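Local coordinates for alanine racemase (Oenococcus oeni PSU-1, PDB 3HUR), which belongs to the alanine racemase family, pairing an N-terminal TIM-barrel-type domain with a mainly beta C-terminal domain, at residues 69-72 / 73-77; 179-182 / 183-186. All coordinates share one frame; numbering follows the deposited sequence.

Interactions 1 and 2 are both one-turn contacts within single helices, and both helices belong to the N-terminal barrel domain. Helix 69-77 follows the barrel strand 63-66, whereas helix 174-191 comes much later in the chain, after strand 157-163. Their centres are 35 Å apart and their nearest atoms about 24 Å apart, so neither touches the other. The surroundings differ as well: residues 69-77 meet a second subunit, and the side chain of Glu71 lies about 3 Å from a sulfate ion that probably comes from the crystallisation liquor, while no other chain of the assembly reaches 179-186. Interaction 1 is centred about 17 Å from the centre of the chain, interaction 2 about 26 Å.

Interaction 1: residues 69-72 / 73-77; sequences LDEA and LELRQ
Leu69 to Ala72 and Leu73 to Gln77 form one unbroken alpha-helix, and four i to i+4 bonds tie the first turn to the next. Leu73 N donates to Leu69 O at 3.0 Å, and the same pattern runs on through Glu74 N to Asp70 O, Leu75 N to Glu71 O and Arg76 N to Ala72 O. The last bond is the most bent, with an N-H...O angle of 149°. Among the side chains, Glu71 and Glu74 bring their carboxylates together: Glu71 OE1 lies 3.0 Å from Glu74 OE2, with the two carboxylate planes turned 77° apart. Glu71 reaches this point because its chain bends at chi2 (64°), whereas Glu74 runs extended beyond CG. Two like charges this close would be costly alone, but both oxygens form salt bridges to Lys371 of the second subunit, which probably offsets the repulsion. Asp70 OD2 comes within 4.4 Å of Glu74 OE2, and the other Asp70 oxygen, OD1, forms a salt bridge to Arg8 of the second subunit. Leu69 CG meets Leu73 CD1 at 4.4 Å as an apolar pair. Leu75, on another flank, has CG 3.2 Å from Glu71 O and packs on Ala52 of helix 48-57. Ala72 packs on Ile84 and Val86 of strand 84-86, while the guanidinium of Arg76 is held by the backbone oxygens of His101, Leu80, Leu82 and Asp102. The stretch is thus the helix of a beta-alpha-beta unit of the barrel, with an acidic face turned to the subunit interface.

Interaction 2: residues 179-182 / 183-186; sequences YFEE and QLRR
Glu182 and Arg186, one helical turn apart, form the salt bridge of this contact: Glu182 OE2 lies 2.9 Å from Arg186 NH2. The carboxylate oxygen sits over one face of the guanidinium, almost equally near NH2, CZ and NH1 of Arg186, so the salt bridge is stacked face-on and not in-plane; the two planes are inclined by 56°. Side by side and pointing the same way, the chains meet because Glu182 is fully extended, with CG anti to the backbone N (chi1 -177°), while Arg186 bends at chi2. Tyr179 OH approaches the edge of the same guanidinium, 4.1 Å from Arg186 NH1, with the phenol ring nearly perpendicular to its plane.

Van der Waals contacts link Tyr179 to Gln183. The ring comes obliquely against the amide, at 46° between planes, and Tyr179 CE2 touches Gln183 CD at 3.5 Å. The amide is itself held from outside, OE1 accepting a hydrogen bond from Ala167 N and NE2 giving a weak one to Thr131 O. Further round the helix Phe180 CE2 lies 4.4 Å from Leu184 CD2, and the Phe180 ring also stacks with His212 and Phe166. Charged ends nearby turn to other partners: Glu181 pairs with Arg217, and Arg185 with Glu189.

Beneath these side chains the backbone carries four regular bonds, from Gln183 N to Tyr179 O through Arg186 N to Glu182 O; Arg185 N to Glu181 O is the shortest, at 2.8 Å. Buried on one side and charged on the other, residues 179-186 form part of an amphipathic alpha-helix, the crossover helix between strands 157-163 and 201-202 of the TIM-barrel-type domain, with an i to i+4 Glu-Arg salt bridge along its surface.

Interaction 1: residues 69-72 / 73-77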
loop_
_atom_site.group_PDB
_atom_site.type_symbol
_atom_site.label_atom_id
_atom_site.label_comp_id
_atom_site.label_asym_id
_atom_site.label_seq_id
_atom_site.Cartn_x
_atom_site.Cartn_y
_atom_site.Cartn_z
ATOM N N LEU A 69 -4.924 -29.072 -14.603
ATOM C CA LEU A 69 -5.617 -30.318 -14.491
ATOM C C LEU A 69 -6.643 -30.285 -13.339
ATOM O O LEU A 69 -7.818 -30.606 -13.517
ATOM C CB LEU A 69 -4.581 -31.399 -14.232
ATOM C CG LEU A 69 -5.121 -32.816 -14.194
ATOM C CD1 LEU A 69 -5.846 -33.110 -15.492
ATOM C CD2 LEU A 69 -3.960 -33.801 -13.906
ATOM N N ASP A 70 -6.206 -29.872 -12.163
ATOM C CA ASP A 70 -7.080 -29.925 -11.000
ATOM C C ASP A 70 -8.374 -29.118 -11.218
ATOM O O ASP A 70 -9.435 -29.599 -10.861
ATOM C CB ASP A 70 -6.313 -29.694 -9.677
ATOM C CG ASP A 70 -6.186 -28.224 -9.260
ATOM O OD1 ASP A 70 -6.112 -27.308 -10.120
ATOM O OD2 ASP A 70 -6.147 -27.991 -8.014
ATOM N N GLU A 71 -8.347 -28.003 -11.939
ATOM C CA GLU A 71 -9.609 -27.356 -12.359
ATOM C C GLU A 71 -10.488 -28.203 -13.294
ATOM O O GLU A 71 -11.723 -28.108 -13.261
ATOM C CB GLU A 71 -9.353 -26.000 -13.014
ATOM C CG GLU A 71 -10.582 -25.097 -13.126
ATOM C CD GLU A 71 -11.159 -24.680 -11.746
ATOM O OE1 GLU A 71 -10.468 -24.843 -10.695
ATOM O OE2 GLU A 71 -12.331 -24.220 -11.706
ATOM N N ALA A 72 -9.858 -28.997 -14.167
ATOM C CA ALA A 72 -10.624 -29.923 -15.064
ATOM C C ALA A 72 -11.367 -30.927 -14.203
ATOM O O ALA A 72 -12.551 -31.039 -14.299
ATOM C CB ALA A 72 -9.719 -30.614 -16.027
ATOM N N LEU A 73 -10.640 -31.568 -13.300
ATOM C CA LEU A 73 -11.198 -32.555 -12.368
ATOM C C LEU A 73 -12.351 -32.001 -11.525
ATOM O O LEU A 73 -13.374 -32.644 -11.422
ATOM C CB LEU A 73 -10.082 -33.158 -11.494
ATOM C CG LEU A 73 -8.989 -33.895 -12.320
ATOM C CD1 LEU A 73 -8.021 -34.718 -11.485
ATOM C CD2 LEU A 73 -9.573 -34.787 -13.363
ATOM N N GLU A 74 -12.217 -30.783 -11.007
ATOM C CA GLU A 74 -13.287 -30.144 -10.273
ATOM C C GLU A 74 -14.496 -29.869 -11.109
ATOM O O GLU A 74 -15.612 -29.982 -10.655
ATOM C CB GLU A 74 -12.839 -28.773 -9.731
ATOM C CG GLU A 74 -11.939 -28.726 -8.485
ATOM C CD GLU A 74 -11.514 -27.260 -8.151
ATOM O OE1 GLU A 74 -12.296 -26.459 -7.525
ATOM O OE2 GLU A 74 -10.405 -26.913 -8.570
ATOM N N LEU A 75 -14.290 -29.354 -12.298
ATOM C CA LEU A 75 -15.388 -29.149 -13.215
ATOM C C LEU A 75 -16.120 -30.502 -13.439
ATOM O O LEU A 75 -17.351 -30.561 -13.460
ATOM C CB LEU A 75 -14.856 -28.546 -14.526
ATOM C CG LEU A 75 -14.468 -27.042 -14.569
ATOM C CD1 LEU A 75 -13.652 -26.691 -15.834
ATOM C CD2 LEU A 75 -15.741 -26.182 -14.554
ATOM N N ARG A 76 -15.366 -31.593 -13.554
ATOM C CA ARG A 76 -15.982 -32.911 -13.806
ATOM C C ARG A 76 -16.840 -33.324 -12.632
ATOM O O ARG A 76 -17.982 -33.709 -12.811
ATOM C CB ARG A 76 -14.933 -33.997 -14.099
ATOM C CG ARG A 76 -14.298 -33.875 -15.447
ATOM C CD ARG A 76 -15.317 -34.167 -16.550
ATOM N NE ARG A 76 -14.716 -34.065 -17.890
ATOM C CZ ARG A 76 -15.303 -33.472 -18.908
ATOM N NH1 ARG A 76 -16.485 -32.919 -18.762
ATOM N NH2 ARG A 76 -14.704 -33.385 -20.072
ATOM N N GLN A 77 -16.272 -33.206 -11.430
ATOM C CA GLN A 77 -17.017 -33.359 -10.201
ATOM C C GLN A 77 -18.291 -32.539 -10.154
ATOM O O GLN A 77 -19.250 -32.966 -9.521
ATOM C CB GLN A 77 -16.195 -32.918 -9.003
ATOM C CG GLN A 77 -15.221 -33.933 -8.462
ATOM C CD GLN A 77 -14.860 -33.633 -6.998
ATOM O OE1 GLN A 77 -14.952 -32.471 -6.533
ATOM N NE2 GLN A 77 -14.453 -34.672 -6.272
#

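Interaction 2: residues 179-182 / 183-186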
loop_
_atom_site.group_PDB
_atom_site.type_symbol
_atom_site.label_atom_id
_atom_site.label_comp_id
_atom_site.label_asym_id
_atom_site.label_seq_id
_atom_site.Cartn_x
_atom_site.Cartn_y
_atom_site.Cartn_z
ATOM N N TYR A 179 3.728 -7.455 -36.822
ATOM C CA TYR A 179 3.924 -8.712 -36.094
ATOM C C TYR A 179 2.719 -9.627 -36.319
ATOM O O TYR A 179 2.841 -10.838 -36.496
ATOM C CB TYR A 179 4.141 -8.488 -34.596
ATOM C CG TYR A 179 4.807 -9.688 -33.980
ATOM C CD1 TYR A 179 6.192 -9.852 -34.065
ATOM C CD2 TYR A 179 4.059 -10.695 -33.354
ATOM C CE1 TYR A 179 6.832 -10.990 -33.527
ATOM C CE2 TYR A 179 4.696 -11.838 -32.792
ATOM C CZ TYR A 179 6.082 -11.978 -32.887
ATOM O OH TYR A 179 6.724 -13.088 -32.363
ATOM N N PHE A 180 1.549 -9.030 -36.327
ATOM C CA PHE A 180 0.385 -9.762 -36.706
ATOM C C PHE A 180 0.604 -10.399 -38.077
ATOM O O PHE A 180 0.379 -11.589 -38.214
ATOM C CB PHE A 180 -0.845 -8.862 -36.682
ATOM C CG PHE A 180 -2.123 -9.584 -36.897
ATOM C CD1 PHE A 180 -2.902 -9.962 -35.812
ATOM C CD2 PHE A 180 -2.578 -9.847 -38.192
ATOM C CE1 PHE A 180 -4.103 -10.618 -35.995
ATOM C CE2 PHE A 180 -3.780 -10.493 -38.402
ATOM C CZ PHE A 180 -4.551 -10.897 -37.288
ATOM N N GLU A 181 1.071 -9.645 -39.076
ATOM C CA GLU A 181 1.231 -10.220 -40.425
ATOM C C GLU A 181 2.253 -11.321 -40.375
ATOM O O GLU A 181 2.052 -12.373 -40.972
ATOM C CB GLU A 181 1.641 -9.182 -41.496
ATOM C CG GLU A 181 0.541 -8.159 -41.850
ATOM C CD GLU A 181 -0.762 -8.816 -42.275
ATOM O OE1 GLU A 181 -1.846 -8.356 -41.841
ATOM O OE2 GLU A 181 -0.689 -9.803 -43.051
ATOM N N GLU A 182 3.343 -11.088 -39.661
ATOM C CA GLU A 182 4.411 -12.071 -39.587
ATOM C C GLU A 182 3.877 -13.385 -39.033
ATOM O O GLU A 182 4.131 -14.459 -39.599
ATOM C CB GLU A 182 5.542 -11.552 -38.717
ATOM C CG GLU A 182 6.739 -12.447 -38.631
ATOM C CD GLU A 182 7.875 -11.845 -37.775
ATOM O OE1 GLU A 182 7.895 -10.601 -37.530
ATOM O OE2 GLU A 182 8.763 -12.628 -37.351
ATOM N N GLN A 183 3.103 -13.305 -37.953
ATOM C CA GLN A 183 2.528 -14.508 -37.357
ATOM C C GLN A 183 1.583 -15.220 -38.335
ATOM O O GLN A 183 1.619 -16.450 -38.478
ATOM C CB GLN A 183 1.788 -14.166 -36.058
ATOM C CG GLN A 183 2.695 -13.789 -34.875
ATOM C CD GLN A 183 1.991 -13.897 -33.518
ATOM O OE1 GLN A 183 1.171 -13.050 -33.138
ATOM N NE2 GLN A 183 2.310 -14.948 -32.801
ATOM N N LEU A 184 0.730 -14.455 -39.006
ATOM C CA LEU A 184 -0.169 -15.039 -40.000
ATOM C C LEU A 184 0.619 -15.694 -41.166
ATOM O O LEU A 184 0.218 -16.738 -41.686
ATOM C CB LEU A 184 -1.103 -13.966 -40.525
ATOM C CG LEU A 184 -2.251 -14.413 -41.418
ATOM C CD1 LEU A 184 -3.062 -15.531 -40.729
ATOM C CD2 LEU A 184 -3.117 -13.190 -41.797
ATOM N N ARG A 185 1.757 -15.110 -41.540
ATOM C CA ARG A 185 2.619 -15.734 -42.556
ATOM C C ARG A 185 3.056 -17.109 -42.025
ATOM O O ARG A 185 2.799 -18.144 -42.676
ATOM C CB ARG A 185 3.776 -14.776 -42.991
ATOM C CG ARG A 185 5.138 -15.375 -43.528
ATOM C CD ARG A 185 5.475 -14.809 -44.904
ATOM N NE ARG A 185 6.793 -14.177 -45.108
ATOM C CZ ARG A 185 7.743 -14.570 -45.987
ATOM N NH1 ARG A 185 7.623 -15.672 -46.741
ATOM N NH2 ARG A 185 8.869 -13.861 -46.083
ATOM N N ARG A 186 3.635 -17.130 -40.825
ATOM C CA ARG A 186 4.094 -18.394 -40.250
ATOM C C ARG A 186 2.990 -19.455 -40.138
ATOM O O ARG A 186 3.219 -20.623 -40.462
ATOM C CB ARG A 186 4.740 -18.162 -38.895
ATOM C CG ARG A 186 6.237 -17.829 -38.956
ATOM C CD ARG A 186 6.495 -16.665 -37.995
ATOM N NE ARG A 186 7.913 -16.329 -37.810
ATOM C CZ ARG A 186 8.380 -15.533 -36.838
ATOM N NH1 ARG A 186 7.560 -14.982 -35.934
ATOM N NH2 ARG A 186 9.680 -15.284 -36.766
#